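Local coordinates for protein aminoglycoside 3'-phosphotransferase AphA1-IAB (Acinetobacter baumannii, PDB 4FEX) that phosphorylates kanamycin and related aminoglycosides at the 3'-hydroxyl with ATP as donor, which probably confers resistance to these antibiotics, at residues G104-Q109 with N204-E209. Numbering follows the deposited sequence.
With 0TO (N-(3-chlorophenyl)-6,7-dimethoxyquinazolin-4-amine), chain G.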
loop_
_atom_site.group_PDB
_atom_site.type_symbol
_atom_site.label_atom_id
_atom_site.label_comp_id
_atom_site.label_asym_id
_atom_site.label_seq_id
_atom_site.Cartn_x
_atom_site.Cartn_y
_atom_site.Cartn_z
ATOM N N GLY A 104 9.701 -9.506 -10.484
ATOM C CA GLY A 104 9.472 -10.480 -9.438
ATOM C C GLY A 104 8.008 -10.783 -9.256
ATOM O O GLY A 104 7.187 -10.404 -10.084
ATOM N N LYS A 105 7.676 -11.481 -8.174
ATOM C CA LYS A 105 6.285 -11.826 -7.892
ATOM C C LYS A 105 5.834 -11.135 -6.608
ATOM O O LYS A 105 6.670 -10.681 -5.824
ATOM C CB LYS A 105 6.141 -13.340 -7.790
ATOM C CG LYS A 105 6.440 -14.064 -9.102
ATOM C CD LYS A 105 6.645 -15.572 -8.895
ATOM C CE LYS A 105 6.443 -16.356 -10.192
ATOM N NZ LYS A 105 6.692 -17.817 -10.025
ATOM N N THR A 106 4.528 -11.017 -6.400
ATOM C CA THR A 106 4.068 -10.356 -5.192
ATOM C C THR A 106 4.305 -11.297 -4.040
ATOM O O THR A 106 4.479 -12.490 -4.252
ATOM C CB THR A 106 2.592 -9.932 -5.242
ATOM O OG1 THR A 106 1.746 -11.080 -5.208
ATOM C CG2 THR A 106 2.318 -9.147 -6.481
ATOM N N ALA A 107 4.355 -10.755 -2.827
ATOM C CA ALA A 107 4.496 -11.579 -1.640
ATOM C C ALA A 107 3.360 -12.603 -1.609
ATOM O O ALA A 107 3.562 -13.758 -1.236
ATOM C CB ALA A 107 4.459 -10.722 -0.401
ATOM N N PHE A 108 2.172 -12.172 -2.021
ATOM C CA PHE A 108 1.010 -13.040 -2.032
ATOM C C PHE A 108 1.212 -14.231 -2.964
ATOM O O PHE A 108 0.977 -15.378 -2.581
ATOM C CB PHE A 108 -0.240 -12.262 -2.428
ATOM C CG PHE A 108 -1.461 -13.109 -2.532
ATOM C CD1 PHE A 108 -2.181 -13.443 -1.400
ATOM C CD2 PHE A 108 -1.885 -13.586 -3.756
ATOM C CE1 PHE A 108 -3.311 -14.234 -1.489
ATOM C CE2 PHE A 108 -3.014 -14.373 -3.853
ATOM C CZ PHE A 108 -3.727 -14.699 -2.722
ATOM N N GLN A 109 1.653 -13.966 -4.182
ATOM C CA GLN A 109 1.924 -15.054 -5.108
ATOM C C GLN A 109 2.948 -16.037 -4.548
ATOM O O GLN A 109 2.743 -17.242 -4.596
ATOM C CB GLN A 109 2.382 -14.519 -6.464
ATOM C CG GLN A 109 1.328 -13.693 -7.181
ATOM C CD GLN A 109 1.896 -12.899 -8.341
ATOM O OE1 GLN A 109 3.062 -13.064 -8.715
ATOM N NE2 GLN A 109 1.073 -12.024 -8.916
ATOM N N ASN A 204 1.504 -5.624 -2.412
ATOM C CA ASN A 204 2.352 -4.460 -2.613
ATOM C C ASN A 204 3.837 -4.616 -2.284
ATOM O O ASN A 204 4.602 -3.658 -2.380
ATOM C CB ASN A 204 1.770 -3.275 -1.865
ATOM C CG ASN A 204 0.566 -2.722 -2.543
ATOM O OD1 ASN A 204 0.348 -2.975 -3.726
ATOM N ND2 ASN A 204 -0.226 -1.945 -1.814
ATOM N N LEU A 205 4.256 -5.809 -1.898
ATOM C CA LEU A 205 5.682 -6.027 -1.697
ATOM C C LEU A 205 6.175 -7.046 -2.699
ATOM O O LEU A 205 5.542 -8.069 -2.901
ATOM C CB LEU A 205 5.950 -6.455 -0.262
ATOM C CG LEU A 205 5.623 -5.232 0.590
ATOM C CD1 LEU A 205 4.594 -5.499 1.679
ATOM C CD2 LEU A 205 6.904 -4.683 1.160
ATOM N N ILE A 206 7.289 -6.756 -3.353
ATOM C CA ILE A 206 7.731 -7.575 -4.475
ATOM C C ILE A 206 8.917 -8.468 -4.099
ATOM O O ILE A 206 9.978 -7.974 -3.685
ATOM C CB ILE A 206 8.068 -6.688 -5.710
ATOM C CG1 ILE A 206 7.004 -5.598 -5.896
ATOM C CG2 ILE A 206 8.199 -7.519 -6.980
ATOM C CD1 ILE A 206 5.569 -6.129 -6.046
ATOM N N PHE A 207 8.731 -9.783 -4.223
ATOM C CA PHE A 207 9.824 -10.727 -3.998
ATOM C C PHE A 207 10.459 -11.197 -5.304
ATOM O O PHE A 207 9.808 -11.216 -6.355
ATOM C CB PHE A 207 9.342 -11.937 -3.204
ATOM C CG PHE A 207 9.266 -11.701 -1.735
ATOM C CD1 PHE A 207 8.227 -10.959 -1.193
ATOM C CD2 PHE A 207 10.217 -12.228 -0.890
ATOM C CE1 PHE A 207 8.145 -10.743 0.156
ATOM C CE2 PHE A 207 10.136 -12.017 0.468
ATOM C CZ PHE A 207 9.098 -11.271 0.989
ATOM N N ASP A 208 11.728 -11.592 -5.224
ATOM C CA ASP A 208 12.452 -12.118 -6.378
ATOM C C ASP A 208 13.660 -12.940 -5.941
ATOM O O ASP A 208 14.520 -12.444 -5.210
ATOM C CB ASP A 208 12.901 -10.975 -7.289
ATOM C CG ASP A 208 13.593 -11.463 -8.551
ATOM O OD1 ASP A 208 13.447 -12.658 -8.894
ATOM O OD2 ASP A 208 14.278 -10.640 -9.206
ATOM N N GLU A 209 13.712 -14.192 -6.397
ATOM C CA GLU A 209 14.803 -15.116 -6.071
ATOM C C GLU A 209 14.910 -15.330 -4.562
ATOM O O GLU A 209 16.011 -15.489 -4.017
ATOM C CB GLU A 209 16.145 -14.613 -6.624
ATOM C CG GLU A 209 16.124 -14.190 -8.090
ATOM C CD GLU A 209 16.587 -15.294 -9.028
ATOM O OE1 GLU A 209 16.892 -16.410 -8.543
ATOM O OE2 GLU A 209 16.656 -15.042 -10.252
HETATM C C21 0TO G . 2.339 2.576 -10.096
HETATM C C20 0TO G . 3.609 2.040 -9.929
HETATM CL CL 0TO G . 4.970 3.069 -9.649
HETATM C C18 0TO G . 3.810 0.661 -9.977
HETATM C C19 0TO G . 1.292 1.688 -10.313
HETATM C C17 0TO G . 1.501 0.302 -10.331
HETATM C C7 0TO G . 2.784 -0.234 -10.268
HETATM N N6 0TO G . 2.963 -1.562 -10.202
HETATM C C4 0TO G . 4.138 -2.234 -10.143
HETATM N N5 0TO G . 5.349 -1.687 -10.400
HETATM C C8 0TO G . 6.463 -2.415 -10.413
HETATM N N9 0TO G . 6.453 -3.732 -10.245
HETATM C C2 0TO G . 4.109 -3.618 -10.069
HETATM C C1 0TO G . 5.291 -4.352 -10.053
HETATM C C3 0TO G . 2.899 -4.243 -9.831
HETATM C C10 0TO G . 2.855 -5.618 -9.653
HETATM O O11 0TO G . 1.647 -6.217 -9.447
HETATM C C14 0TO G . 1.331 -6.182 -8.028
HETATM C C12 0TO G . 4.032 -6.367 -9.679
HETATM C C15 0TO G . 5.260 -5.725 -9.883
HETATM O O13 0TO G . 3.971 -7.722 -9.505
HETATM C C16 0TO G . 4.992 -8.350 -10.296
#
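A short antiparallel strand pairing joins K105 and T106 to F207 and I206 in this kinase-like fold: strand 105-106 forms one edge of a small three-stranded sheet, with 205-208 in the middle and 211-215 on its other side. The pairing runs directly into the N-terminus of helix 107-113. K105 and F207 form the hydrogen-bonded pair, K105 N giving to F207 O and F207 N to K105 O, each at 2.8 Å; T106 and I206 are the non-hydrogen-bonded pair. A third bond, A107 N to L205 O at 2.9 Å, carries the pairing into the first turn of the helix. There T106 is the N-cap of a capping box: OG1 sits between the backbone N and the carbonyl carbon (chi1 70°), where Q109 N reaches it almost straight (169°), while the return bond from T106 N to Q109 OE1 is weak. A107 CB meets F207 CE1 obliquely at 3.7 Å, and the F207 side chain also rests on I121 and A124 of helix 118-134. The contact borders the bound dimethoxyquinazoline as well. I206 CD1 lies 3.9 Å from C15 of the ligand's dimethoxy-bearing ring, and T106 CG2 3.5 Å from the ligand's methoxy carbon C14.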